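Peruvianin-I (Thevetia peruviana, PDB 6ORM) is a germin-like protein of the cupin family from plant latex, with proteolytic activity classed as that of a cysteine peptidase. Local coordinates at residues Trp52-Thr57 with Cys77-Gly82; Phe58-Gln63 with Gly71-Arg76; Arg92-Val97 with Ser150-Asn155; Gly102-Gly107 with Gly143-Tyr148. All coordinates share one frame; numbering follows the deposited sequence.

Interaction 1: Trp52-Thr57 with Cys77-Gly82; sequences WGLNVT and CVLLPG. With NAG (2-acetamido-2-deoxy-beta-D-glucopyranose), chain D.
Gly53 and Leu80 open a short antiparallel ladder in which the edge strand 54-57 is laced to strand 73-79 of the cupin sheet. Three backbone hydrogen bonds do the lacing. Leu80 N gives to Gly53 O at 2.9 Å, and around the hydrogen-bonded pair Asn55 and Val78 the bonds run both ways, the one from Asn55 N to Val78 O being nearly straight at 172°. The non-hydrogen-bonded pair Leu54 with Leu79 sits between them, and Val56 with Cys77 follows beyond; CA-H...O contacts fill in, as from Cys77 CA to Asn55 O at 3.3 Å.

Apolar contacts gather on the sheet face that carries Leu54, Val56, Cys77 and Leu79. Leu54 and Leu79 meet at an oblique angle, with Leu79 CD2 lying 3.7 Å from Leu54 CB. The chi1 of 166° at Leu54 swings CG beside its own carbonyl carbon, and CD1 arrives 3.9 Å from Cys77 CB. Leu79 goes on to pack against Phe147 and Thr137.

The covalent part lies on the other face, which Asn55 shares with Val78. Asn55 ND2 is bonded to C1 of the first N-acetylglucosamine at 1.4 Å, and its remaining N-H is used by Gly48 O. Thr57 OG1, of the Asn-Val-Thr sequon, comes 3.4 Å from C5 of the same sugar and is hydrogen-bonded to Arg76.

The chemistry is thus divided by face: one side of this ladder joins the hydrocarbon packing of the domain, while the other anchors a glycan through an amide whose nitrogen is fixed by both a covalent and a hydrogen bond.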
loop_
_atom_site.group_PDB
_atom_site.type_symbol
_atom_site.label_atom_id
_atom_site.label_comp_id
_atom_site.label_asym_id
_atom_site.label_seq_id
_atom_site.Cartn_x
_atom_site.Cartn_y
_atom_site.Cartn_z
ATOM N N TRP A 52 12.569 24.659 -25.057
ATOM C CA TRP A 52 13.852 24.023 -24.784
ATOM C C TRP A 52 14.079 22.782 -25.641
ATOM O O TRP A 52 15.056 22.060 -25.424
ATOM C CB TRP A 52 13.964 23.678 -23.290
ATOM C CG TRP A 52 13.776 24.886 -22.405
ATOM C CD1 TRP A 52 14.620 25.954 -22.278
ATOM C CD2 TRP A 52 12.673 25.145 -21.525
ATOM N NE1 TRP A 52 14.108 26.862 -21.383
ATOM C CE2 TRP A 52 12.915 26.388 -20.904
ATOM C CE3 TRP A 52 11.505 24.446 -21.202
ATOM C CZ2 TRP A 52 12.032 26.945 -19.981
ATOM C CZ3 TRP A 52 10.629 25.002 -20.287
ATOM C CH2 TRP A 52 10.897 26.239 -19.687
ATOM N N GLY A 53 13.204 22.530 -26.614
ATOM C CA GLY A 53 13.387 21.441 -27.556
ATOM C C GLY A 53 12.855 20.093 -27.133
ATOM O O GLY A 53 13.287 19.077 -27.686
ATOM N N LEU A 54 11.920 20.046 -26.191
ATOM C CA LEU A 54 11.350 18.796 -25.711
ATOM C C LEU A 54 9.900 18.664 -26.158
ATOM O O LEU A 54 9.123 19.621 -26.056
ATOM C CB LEU A 54 11.426 18.712 -24.185
ATOM C CG LEU A 54 10.570 17.625 -23.527
ATOM C CD1 LEU A 54 11.109 16.241 -23.846
ATOM C CD2 LEU A 54 10.474 17.836 -22.022
ATOM N N ASN A 55 9.540 17.482 -26.651
ATOM C CA ASN A 55 8.142 17.105 -26.802
ATOM C C ASN A 55 7.855 15.895 -25.929
ATOM O O ASN A 55 8.576 14.894 -25.994
ATOM C CB ASN A 55 7.755 16.764 -28.242
ATOM C CG ASN A 55 6.345 16.227 -28.314
ATOM O OD1 ASN A 55 6.114 15.019 -28.247
ATOM N ND2 ASN A 55 5.387 17.132 -28.412
ATOM N N VAL A 56 6.796 15.984 -25.130
ATOM C CA VAL A 56 6.290 14.852 -24.366
ATOM C C VAL A 56 4.934 14.459 -24.930
ATOM O O VAL A 56 4.035 15.301 -25.053
ATOM C CB VAL A 56 6.180 15.177 -22.867
ATOM C CG1 VAL A 56 5.817 13.922 -22.097
ATOM C CG2 VAL A 56 7.480 15.770 -22.344
ATOM N N THR A 57 4.789 13.185 -25.278
ATOM C CA THR A 57 3.497 12.600 -25.621
ATOM C C THR A 57 3.089 11.722 -24.444
ATOM O O THR A 57 3.726 10.699 -24.175
ATOM C CB THR A 57 3.571 11.810 -26.926
ATOM O OG1 THR A 57 4.065 12.661 -27.967
ATOM C CG2 THR A 57 2.190 11.295 -27.318
ATOM N N CYS A 77 9.300 10.832 -24.939
ATOM C CA CYS A 77 9.986 12.113 -24.946
ATOM C C CYS A 77 10.888 12.177 -26.168
ATOM O O CYS A 77 11.700 11.274 -26.391
ATOM C CB CYS A 77 10.798 12.315 -23.665
ATOM S SG CYS A 77 9.844 12.268 -22.116
ATOM N N VAL A 78 10.748 13.242 -26.950
ATOM C CA VAL A 78 11.598 13.496 -28.106
ATOM C C VAL A 78 12.308 14.823 -27.887
ATOM O O VAL A 78 11.670 15.828 -27.553
ATOM C CB VAL A 78 10.787 13.506 -29.414
ATOM C CG1 VAL A 78 11.682 13.832 -30.604
ATOM C CG2 VAL A 78 10.089 12.165 -29.610
ATOM N N LEU A 79 13.624 14.822 -28.072
ATOM C CA LEU A 79 14.454 16.004 -27.892
ATOM C C LEU A 79 15.046 16.397 -29.235
ATOM O O LEU A 79 15.718 15.585 -29.881
ATOM C CB LEU A 79 15.565 15.745 -26.874
ATOM C CG LEU A 79 15.169 15.627 -25.402
ATOM C CD1 LEU A 79 16.349 15.141 -24.572
ATOM C CD2 LEU A 79 14.654 16.960 -24.876
ATOM N N LEU A 80 14.789 17.633 -29.656
ATOM C CA LEU A 80 15.474 18.189 -30.807
ATOM C C LEU A 80 16.973 18.261 -30.524
ATOM O O LEU A 80 17.399 18.149 -29.371
ATOM C CB LEU A 80 14.924 19.578 -31.125
ATOM C CG LEU A 80 13.455 19.638 -31.541
ATOM C CD1 LEU A 80 12.982 21.079 -31.613
ATOM C CD2 LEU A 80 13.252 18.936 -32.876
ATOM N N PRO A 81 17.796 18.421 -31.561
ATOM C CA PRO A 81 19.218 18.697 -31.327
ATOM C C PRO A 81 19.386 19.883 -30.388
ATOM O O PRO A 81 18.687 20.892 -30.500
ATOM C CB PRO A 81 19.753 18.996 -32.730
ATOM C CG PRO A 81 18.857 18.219 -33.635
ATOM C CD PRO A 81 17.495 18.253 -32.995
ATOM N N GLY A 82 20.315 19.748 -29.443
ATOM C CA GLY A 82 20.500 20.754 -28.419
ATOM C C GLY A 82 19.408 20.817 -27.375
ATOM O O GLY A 82 19.490 21.654 -26.467
HETATM C C1 NAG D . 4.004 16.740 -28.420
HETATM C C2 NAG D . 3.064 17.923 -28.289
HETATM C C3 NAG D . 1.665 17.431 -27.944
HETATM C C4 NAG D . 1.214 16.338 -28.910
HETATM C C5 NAG D . 2.298 15.279 -29.115
HETATM C C6 NAG D . 1.967 14.293 -30.214
HETATM C C7 NAG D . 3.928 20.109 -27.575
HETATM C C8 NAG D . 4.390 20.939 -26.415
HETATM N N2 NAG D . 3.539 18.862 -27.284
HETATM O O3 NAG D . 0.763 18.531 -27.985
HETATM O O4 NAG D . 0.090 15.669 -28.354
HETATM O O5 NAG D . 3.551 15.890 -29.455
HETATM O O6 NAG D . 1.915 14.914 -31.491
HETATM O O7 NAG D . 3.905 20.546 -28.720
#

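Interaction 2: Phe58-Gln63 with Gly71-Arg76; sequences FVTAGQ and GLTINR
Thr73, the first residue of 71-76 to touch the loop 58-63, lies alongside Thr60 with both side chains pointing the same way. Its CG2 is 3.9 Å from Thr60 CG2 and 3.3 Å from Val59 O, whereas its hydroxyl is engaged by the backbone oxygen of Ser153. Ile74 follows, and its N-H makes a weak bond of 3.4 Å to Val59 O. Ile74 O faces the Val59 side chain, while Ile74 CG2 packs at 4.2 Å from Val59 CB; Leu126 of a second subunit rests on both residues.

Asn75 supplies the side-chain link. With CG anti to its carbonyl carbon (chi1 -64°), the amide turns to the loop and OD1 accepts from Val59 N at 3.1 Å, the donor lying almost in line with the C=O bond. The amide also crosses the Phe58 ring, their planes 80° apart, with OD1 3.6 Å from Phe58 CD1.

Within the loop, Thr60 OG1 accepts from Gly62 N in an ST turn, and Gln63 OE1 takes both the N-H and the hydroxyl of Thr60, the latter at 2.8 Å. A side-chain carbonyl, Asn75 OD1, thus holds the backbone N-H of Val59, while Gln63 braces the loop from within.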
loop_
_atom_site.group_PDB
_atom_site.type_symbol
_atom_site.label_atom_id
_atom_site.label_comp_id
_atom_site.label_asym_id
_atom_site.label_seq_id
_atom_site.Cartn_x
_atom_site.Cartn_y
_atom_site.Cartn_z
ATOM N N PHE A 58 2.035 12.133 -23.743
ATOM C CA PHE A 58 1.652 11.533 -22.473
ATOM C C PHE A 58 0.715 10.352 -22.678
ATOM O O PHE A 58 -0.186 10.397 -23.519
ATOM C CB PHE A 58 0.959 12.565 -21.582
ATOM C CG PHE A 58 1.862 13.655 -21.090
ATOM C CD1 PHE A 58 2.672 13.458 -19.984
ATOM C CD2 PHE A 58 1.891 14.884 -21.727
ATOM C CE1 PHE A 58 3.497 14.469 -19.525
ATOM C CE2 PHE A 58 2.715 15.897 -21.275
ATOM C CZ PHE A 58 3.519 15.690 -20.172
ATOM N N VAL A 59 0.943 9.287 -21.910
ATOM C CA VAL A 59 -0.045 8.219 -21.795
ATOM C C VAL A 59 -0.283 7.929 -20.320
ATOM O O VAL A 59 0.269 6.972 -19.762
ATOM C CB VAL A 59 0.368 6.940 -22.545
ATOM C CG1 VAL A 59 -0.825 6.005 -22.663
ATOM C CG2 VAL A 59 0.916 7.270 -23.923
ATOM N N THR A 60 -1.085 8.772 -19.680
ATOM C CA THR A 60 -1.625 8.511 -18.359
ATOM C C THR A 60 -3.083 8.076 -18.498
ATOM O O THR A 60 -3.627 7.990 -19.602
ATOM C CB THR A 60 -1.501 9.750 -17.471
ATOM O OG1 THR A 60 -2.486 10.715 -17.863
ATOM C CG2 THR A 60 -0.113 10.364 -17.595
ATOM N N ALA A 61 -3.723 7.789 -17.361
ATOM C CA ALA A 61 -5.146 7.469 -17.378
ATOM C C ALA A 61 -5.980 8.583 -18.000
ATOM O O ALA A 61 -7.092 8.321 -18.473
ATOM C CB ALA A 61 -5.637 7.174 -15.959
ATOM N N GLY A 62 -5.471 9.818 -18.015
ATOM C CA GLY A 62 -6.182 10.903 -18.671
ATOM C C GLY A 62 -6.273 10.735 -20.173
ATOM O O GLY A 62 -7.220 11.220 -20.798
ATOM N N GLN A 63 -5.289 10.069 -20.776
ATOM C CA GLN A 63 -5.282 9.808 -22.211
ATOM C C GLN A 63 -5.728 8.397 -22.562
ATOM O O GLN A 63 -6.303 8.186 -23.634
ATOM C CB GLN A 63 -3.878 10.034 -22.788
ATOM C CG GLN A 63 -3.371 11.464 -22.696
ATOM C CD GLN A 63 -2.967 11.854 -21.287
ATOM O OE1 GLN A 63 -2.195 11.154 -20.631
ATOM N NE2 GLN A 63 -3.497 12.973 -20.812
ATOM N N GLY A 71 -2.076 1.245 -12.378
ATOM C CA GLY A 71 -0.793 1.564 -11.779
ATOM C C GLY A 71 0.364 1.837 -12.713
ATOM O O GLY A 71 1.516 1.790 -12.268
ATOM N N LEU A 72 0.114 2.136 -13.989
ATOM C CA LEU A 72 1.204 2.298 -14.943
ATOM C C LEU A 72 0.964 3.480 -15.873
ATOM O O LEU A 72 -0.176 3.839 -16.178
ATOM C CB LEU A 72 1.404 1.030 -15.780
ATOM C CG LEU A 72 2.171 -0.099 -15.095
ATOM C CD1 LEU A 72 2.091 -1.365 -15.928
ATOM C CD2 LEU A 72 3.619 0.308 -14.864
ATOM N N THR A 73 2.072 4.070 -16.325
ATOM C CA THR A 73 2.096 5.145 -17.309
ATOM C C THR A 73 3.343 4.958 -18.163
ATOM O O THR A 73 4.380 4.513 -17.669
ATOM C CB THR A 73 2.113 6.532 -16.637
ATOM O OG1 THR A 73 0.791 6.889 -16.220
ATOM C CG2 THR A 73 2.644 7.618 -17.572
ATOM N N ILE A 74 3.239 5.283 -19.452
ATOM C CA ILE A 74 4.412 5.415 -20.308
ATOM C C ILE A 74 4.316 6.738 -21.057
ATOM O O ILE A 74 3.262 7.074 -21.608
ATOM C CB ILE A 74 4.571 4.221 -21.275
ATOM C CG1 ILE A 74 5.908 4.306 -22.015
ATOM C CG2 ILE A 74 3.410 4.122 -22.251
ATOM C CD1 ILE A 74 6.278 3.035 -22.760
ATOM N N ASN A 75 5.406 7.499 -21.052
ATOM C CA ASN A 75 5.495 8.756 -21.777
ATOM C C ASN A 75 6.619 8.669 -22.798
ATOM O O ASN A 75 7.687 8.124 -22.508
ATOM C CB ASN A 75 5.753 9.935 -20.824
ATOM C CG ASN A 75 4.612 10.168 -19.851
ATOM O OD1 ASN A 75 3.444 9.959 -20.178
ATOM N ND2 ASN A 75 4.948 10.608 -18.646
ATOM N N ARG A 76 6.377 9.206 -23.992
ATOM C CA ARG A 76 7.412 9.317 -25.010
ATOM C C ARG A 76 7.977 10.728 -24.998
ATOM O O ARG A 76 7.222 11.704 -25.054
ATOM C CB ARG A 76 6.872 8.986 -26.402
ATOM C CG ARG A 76 7.946 9.047 -27.485
ATOM C CD ARG A 76 7.360 8.965 -28.890
ATOM N NE ARG A 76 6.498 10.101 -29.199
ATOM C CZ ARG A 76 5.569 10.099 -30.150
ATOM N NH1 ARG A 76 5.399 9.030 -30.916
ATOM N NH2 ARG A 76 4.829 11.181 -30.356
#

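Interaction 3: Arg92-Val97 with Ser150-Asn155; sequences RASSLV and SLNSQN
The antiparallel pairing of strands 95-101 and 145-151 in the cupin sheet frays here into two irregular arms, which side chains and waters hold together. Its regular end is the hydrogen-bonded pair Leu96 and Ser150: Leu96 N gives to Ser150 O at 2.7 Å and 176°, and Ser150 N answers to Leu96 O. Ser150 OG reaches a water that also donates to Leu96 O.

Next along, the Leu151 side chain passes beside Ser94 O and sets CD2 3.7 Å from Ser95 CB. Ala93 CB sits among Leu151 CB, Ser153 CB and Asn152 OD1. At Asn152, the centre of an inverse gamma turn, a chi1 of 60° places CG between backbone N and carbonyl carbon, and OD1 comes 2.7 Å from Ser94 N in a bond made weak by its bend. The ND2 of Asn152 and the hydroxyl of Ser94 share a water. This end lies at a subunit interface, for the hydroxyls of Ser94 and Ser150 are also hydrogen-bonded to Leu70 O and Ser150 OG of a second subunit, respectively.

Beyond the turn, Ser153 OG accepts from Asn155 N, an ST turn, and is hydrogen-bonded to Asp3. Arg92 closes the far end, its NH1 making a salt bridge with Asp9 of a third subunit. The chain bends at chi3 (-61°) and turns the guanidinium edge to Asn155 O: NH2 donates at 2.8 Å, NE only weakly at 3.4 Å. A better partner for Arg92 NE is the water 2.8 Å away, which in turn donates a hydrogen bond to Ser153 OG.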
loop_
_atom_site.group_PDB
_atom_site.type_symbol
_atom_site.label_atom_id
_atom_site.label_comp_id
_atom_site.label_asym_id
_atom_site.label_seq_id
_atom_site.Cartn_x
_atom_site.Cartn_y
_atom_site.Cartn_z
ATOM N N ARG A 92 5.114 11.419 -7.958
ATOM C CA ARG A 92 4.433 10.277 -7.357
ATOM C C ARG A 92 4.780 8.945 -8.016
ATOM O O ARG A 92 3.996 7.994 -7.913
ATOM C CB ARG A 92 2.919 10.500 -7.380
ATOM C CG ARG A 92 2.476 11.740 -6.614
ATOM C CD ARG A 92 0.965 11.940 -6.651
ATOM N NE ARG A 92 0.461 12.115 -8.012
ATOM C CZ ARG A 92 0.361 13.288 -8.630
ATOM N NH1 ARG A 92 0.734 14.403 -8.016
ATOM N NH2 ARG A 92 -0.110 13.345 -9.870
ATOM N N ALA A 93 5.931 8.835 -8.676
ATOM C CA ALA A 93 6.289 7.554 -9.274
ATOM C C ALA A 93 7.782 7.498 -9.561
ATOM O O ALA A 93 8.426 8.526 -9.786
ATOM C CB ALA A 93 5.505 7.299 -10.566
ATOM N N SER A 94 8.317 6.279 -9.546
ATOM C CA SER A 94 9.598 6.005 -10.175
ATOM C C SER A 94 9.471 6.179 -11.685
ATOM O O SER A 94 8.380 6.091 -12.254
ATOM C CB SER A 94 10.067 4.582 -9.863
ATOM O OG SER A 94 10.096 4.329 -8.471
ATOM N N SER A 95 10.605 6.417 -12.340
ATOM C CA SER A 95 10.648 6.510 -13.793
ATOM C C SER A 95 11.771 5.629 -14.312
ATOM O O SER A 95 12.934 5.821 -13.945
ATOM C CB SER A 95 10.844 7.957 -14.253
ATOM O OG SER A 95 10.844 8.035 -15.668
ATOM N N LEU A 96 11.421 4.671 -15.166
ATOM C CA LEU A 96 12.382 3.804 -15.835
ATOM C C LEU A 96 12.483 4.266 -17.285
ATOM O O LEU A 96 11.542 4.092 -18.067
ATOM C CB LEU A 96 11.955 2.341 -15.733
ATOM C CG LEU A 96 12.891 1.269 -16.299
ATOM C CD1 LEU A 96 14.307 1.436 -15.764
ATOM C CD2 LEU A 96 12.355 -0.116 -15.968
ATOM N N VAL A 97 13.619 4.858 -17.632
ATOM C CA VAL A 97 13.827 5.456 -18.946
ATOM C C VAL A 97 14.470 4.429 -19.867
ATOM O O VAL A 97 15.440 3.766 -19.484
ATOM C CB VAL A 97 14.707 6.714 -18.839
ATOM C CG1 VAL A 97 15.111 7.204 -20.222
ATOM C CG2 VAL A 97 13.984 7.805 -18.073
ATOM N N SER A 150 8.792 4.705 -18.382
ATOM C CA SER A 150 7.785 3.878 -17.728
ATOM C C SER A 150 7.711 4.280 -16.262
ATOM O O SER A 150 8.737 4.329 -15.577
ATOM C CB SER A 150 8.127 2.393 -17.861
ATOM O OG SER A 150 8.082 1.969 -19.214
ATOM N N LEU A 151 6.505 4.592 -15.788
ATOM C CA LEU A 151 6.306 5.062 -14.423
ATOM C C LEU A 151 5.241 4.226 -13.728
ATOM O O LEU A 151 4.237 3.848 -14.340
ATOM C CB LEU A 151 5.917 6.548 -14.405
ATOM C CG LEU A 151 6.908 7.490 -15.097
ATOM C CD1 LEU A 151 6.396 7.917 -16.470
ATOM C CD2 LEU A 151 7.217 8.704 -14.229
ATOM N N ASN A 152 5.462 3.945 -12.443
ATOM C CA ASN A 152 4.552 3.094 -11.673
ATOM C C ASN A 152 3.453 3.925 -11.004
ATOM O O ASN A 152 3.256 3.911 -9.790
ATOM C CB ASN A 152 5.329 2.264 -10.657
ATOM C CG ASN A 152 6.098 3.114 -9.663
ATOM O OD1 ASN A 152 6.566 4.208 -9.986
ATOM N ND2 ASN A 152 6.230 2.611 -8.440
ATOM N N SER A 153 2.733 4.667 -11.840
ATOM C CA SER A 153 1.503 5.329 -11.428
ATOM C C SER A 153 0.688 5.612 -12.676
ATOM O O SER A 153 1.245 5.841 -13.751
ATOM C CB SER A 153 1.774 6.626 -10.657
ATOM O OG SER A 153 0.560 7.290 -10.344
ATOM N N GLN A 154 -0.637 5.596 -12.525
ATOM C CA GLN A 154 -1.493 6.011 -13.628
ATOM C C GLN A 154 -1.436 7.511 -13.877
ATOM O O GLN A 154 -1.895 7.966 -14.929
ATOM C CB GLN A 154 -2.940 5.589 -13.369
ATOM C CG GLN A 154 -3.642 6.431 -12.327
ATOM C CD GLN A 154 -5.083 6.016 -12.124
ATOM O OE1 GLN A 154 -5.370 4.868 -11.783
ATOM N NE2 GLN A 154 -5.998 6.952 -12.336
ATOM N N ASN A 155 -0.887 8.283 -12.946
ATOM C CA ASN A 155 -0.805 9.732 -13.068
ATOM C C ASN A 155 0.360 10.224 -12.217
ATOM O O ASN A 155 0.149 10.825 -11.156
ATOM C CB ASN A 155 -2.119 10.390 -12.638
ATOM C CG ASN A 155 -2.151 11.879 -12.934
ATOM O OD1 ASN A 155 -1.491 12.355 -13.856
ATOM N ND2 ASN A 155 -2.917 12.624 -12.144
HETATM O O HOH W 1 -0.326 9.508 -8.441
HETATM O O HOH W 2 8.193 4.057 -6.587
HETATM O O HOH W 3 10.364 2.788 -20.709
#

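Interaction 4: Gly102-Gly107 with Gly143-Tyr148; sequences GEILEG and GNATFY. With NAG (2-acetamido-2-deoxy-beta-D-glucopyranose), chain E.
Ile104 packs on Ala145 and Phe147 in a mainly apolar contact between two sheets of the cupin domain: Ile104 belongs to strand 104-109 of the three-stranded sheet, and its partners to strand 145-151 of the five-stranded one. The CB atoms of all three residues are directed at the opposing segment, so the interface rests chiefly on side chains, without backbone hydrogen bonds between the segments.

Ile104 reaches out with two branches. Its CG2 comes to 3.5 Å from Ala145 CB, closer than methyl groups usually approach, and marks a tightly packed spot. The other branch leaves from between the backbone N and carbonyl carbon (chi1 54°) and then runs extended, which brings CD1 to 3.9 Å from CD1 of Phe147. The two side chains cross at a slant, and Phe147 CG is only slightly farther, at 4.1 Å from Ile104 CD1. At the end of the contact Gly102, whose phi is positive, lies close against the opposite backbone, its CA 3.9 Å from Asn144 O.

Asn144 turns away from this interface and carries an N-acetylglucosamine, ND2 being bonded to the sugar C1 at 1.4 Å. The glycosylated residue is thus the immediate chain neighbour of Ala145, which lies in the apolar seam.

Around the seam the packing continues on several strands. Thr137 of strand 135-139 touches both Ile104 and Phe147, while Phe147 also meets Val97 of strand 95-101 and Cys77 and Leu79 of strand 73-79.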
loop_
_atom_site.group_PDB
_atom_site.type_symbol
_atom_site.label_atom_id
_atom_site.label_comp_id
_atom_site.label_asym_id
_atom_site.label_seq_id
_atom_site.Cartn_x
_atom_site.Cartn_y
_atom_site.Cartn_z
ATOM N N GLY A 102 19.080 8.104 -30.926
ATOM C CA GLY A 102 20.006 9.153 -30.553
ATOM C C GLY A 102 20.752 8.811 -29.275
ATOM O O GLY A 102 20.844 7.654 -28.855
ATOM N N GLU A 103 21.291 9.852 -28.643
ATOM C CA GLU A 103 22.092 9.705 -27.436
ATOM C C GLU A 103 21.798 10.845 -26.478
ATOM O O GLU A 103 21.694 12.004 -26.891
ATOM C CB GLU A 103 23.595 9.675 -27.732
ATOM C CG GLU A 103 24.047 8.501 -28.562
ATOM C CD GLU A 103 25.551 8.463 -28.711
ATOM O OE1 GLU A 103 26.237 9.226 -27.997
ATOM O OE2 GLU A 103 26.042 7.674 -29.544
ATOM N N ILE A 104 21.667 10.511 -25.195
ATOM C CA ILE A 104 21.254 11.469 -24.182
ATOM C C ILE A 104 22.160 11.365 -22.965
ATOM O O ILE A 104 22.729 10.308 -22.674
ATOM C CB ILE A 104 19.785 11.261 -23.755
ATOM C CG1 ILE A 104 19.562 9.811 -23.317
ATOM C CG2 ILE A 104 18.841 11.641 -24.871
ATOM C CD1 ILE A 104 18.147 9.507 -22.877
ATOM N N LEU A 105 22.285 12.482 -22.251
ATOM C CA LEU A 105 22.773 12.481 -20.879
ATOM C C LEU A 105 21.563 12.445 -19.956
ATOM O O LEU A 105 20.703 13.327 -20.025
ATOM C CB LEU A 105 23.629 13.713 -20.591
ATOM C CG LEU A 105 25.094 13.702 -21.025
ATOM C CD1 LEU A 105 25.819 14.908 -20.441
ATOM C CD2 LEU A 105 25.776 12.401 -20.616
ATOM N N GLU A 106 21.489 11.420 -19.112
ATOM C CA GLU A 106 20.384 11.230 -18.184
ATOM C C GLU A 106 20.941 11.195 -16.769
ATOM O O GLU A 106 21.872 10.436 -16.489
ATOM C CB GLU A 106 19.627 9.936 -18.503
ATOM C CG GLU A 106 18.439 9.657 -17.603
ATOM C CD GLU A 106 17.220 10.475 -17.969
ATOM O OE1 GLU A 106 17.082 10.842 -19.156
ATOM O OE2 GLU A 106 16.399 10.745 -17.069
ATOM N N GLY A 107 20.381 12.014 -15.880
ATOM C CA GLY A 107 20.847 12.031 -14.506
ATOM C C GLY A 107 19.761 12.408 -13.523
ATOM O O GLY A 107 18.769 13.049 -13.878
ATOM N N GLY A 143 20.875 14.566 -34.509
ATOM C CA GLY A 143 19.447 14.479 -34.748
ATOM C C GLY A 143 18.626 14.462 -33.465
ATOM O O GLY A 143 19.055 14.915 -32.400
ATOM N N ASN A 144 17.420 13.908 -33.583
ATOM C CA ASN A 144 16.512 13.807 -32.452
ATOM C C ASN A 144 16.906 12.655 -31.540
ATOM O O ASN A 144 17.384 11.611 -31.992
ATOM C CB ASN A 144 15.074 13.577 -32.916
ATOM C CG ASN A 144 14.481 14.765 -33.640
ATOM O OD1 ASN A 144 14.990 15.884 -33.580
ATOM N ND2 ASN A 144 13.380 14.511 -34.341
ATOM N N ALA A 145 16.672 12.845 -30.249
ATOM C CA ALA A 145 16.776 11.783 -29.260
ATOM C C ALA A 145 15.372 11.392 -28.823
ATOM O O ALA A 145 14.537 12.263 -28.556
ATOM C CB ALA A 145 17.611 12.227 -28.061
ATOM N N THR A 146 15.107 10.091 -28.761
ATOM C CA THR A 146 13.825 9.574 -28.299
ATOM C C THR A 146 14.055 8.618 -27.140
ATOM O O THR A 146 14.935 7.753 -27.209
ATOM C CB THR A 146 13.073 8.860 -29.427
ATOM O OG1 THR A 146 12.864 9.766 -30.518
ATOM C CG2 THR A 146 11.722 8.349 -28.935
ATOM N N PHE A 147 13.278 8.786 -26.072
ATOM C CA PHE A 147 13.274 7.825 -24.982
ATOM C C PHE A 147 11.869 7.710 -24.412
ATOM O O PHE A 147 11.056 8.630 -24.522
ATOM C CB PHE A 147 14.284 8.188 -23.881
ATOM C CG PHE A 147 14.069 9.539 -23.255
ATOM C CD1 PHE A 147 14.586 10.681 -23.842
ATOM C CD2 PHE A 147 13.385 9.661 -22.054
ATOM C CE1 PHE A 147 14.405 11.919 -23.259
ATOM C CE2 PHE A 147 13.202 10.897 -21.465
ATOM C CZ PHE A 147 13.719 12.029 -22.067
ATOM N N TYR A 148 11.595 6.555 -23.812
ATOM C CA TYR A 148 10.311 6.264 -23.193
ATOM C C TYR A 148 10.501 6.125 -21.692
ATOM O O TYR A 148 11.418 5.433 -21.239
ATOM C CB TYR A 148 9.704 4.986 -23.773
ATOM C CG TYR A 148 9.350 5.114 -25.232
ATOM C CD1 TYR A 148 10.322 4.992 -26.215
ATOM C CD2 TYR A 148 8.046 5.376 -25.627
ATOM C CE1 TYR A 148 10.004 5.118 -27.550
ATOM C CE2 TYR A 148 7.716 5.502 -26.960
ATOM C CZ TYR A 148 8.700 5.372 -27.917
ATOM O OH TYR A 148 8.380 5.499 -29.247
HETATM C C1 NAG E . 12.622 15.460 -35.111
HETATM C C2 NAG E . 12.948 15.354 -36.597
HETATM C C3 NAG E . 12.057 16.299 -37.405
HETATM C C4 NAG E . 10.588 16.030 -37.095
HETATM C C5 NAG E . 10.351 16.095 -35.585
HETATM C C6 NAG E . 8.957 15.666 -35.187
HETATM C C7 NAG E . 15.174 14.682 -37.364
HETATM C C8 NAG E . 16.600 15.098 -37.566
HETATM N N2 NAG E . 14.357 15.609 -36.852
HETATM O O3 NAG E . 12.294 16.143 -38.802
HETATM O O4 NAG E . 9.777 17.000 -37.753
HETATM O O5 NAG E . 11.241 15.197 -34.908
HETATM O O6 NAG E . 8.781 14.269 -35.380
HETATM O O7 NAG E . 14.778 13.557 -37.651
#

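In the fold
From the N terminus, strand 54-57 enters first and returns through strand 73-79 in interaction 1, which closes a loop of some twenty residues; interaction 2 lies within that loop and closes a shorter loop on the same strand 73-79. Later, 92-97 meets 150-155 in interaction 3, spanning most of the remaining fold, and interaction 4 falls inside that span. No pair crosses along the chain. Strand 145-151 serves both interactions 3 and 4 and lies beside strand 73-79, so probable hydrogen bonds from Leu79 N to Ala145 O and from Leu151 N to Thr73 O join the early and late halves. Interaction 4 adds the three-stranded sheet, while interactions 2 and 3 reach a second subunit.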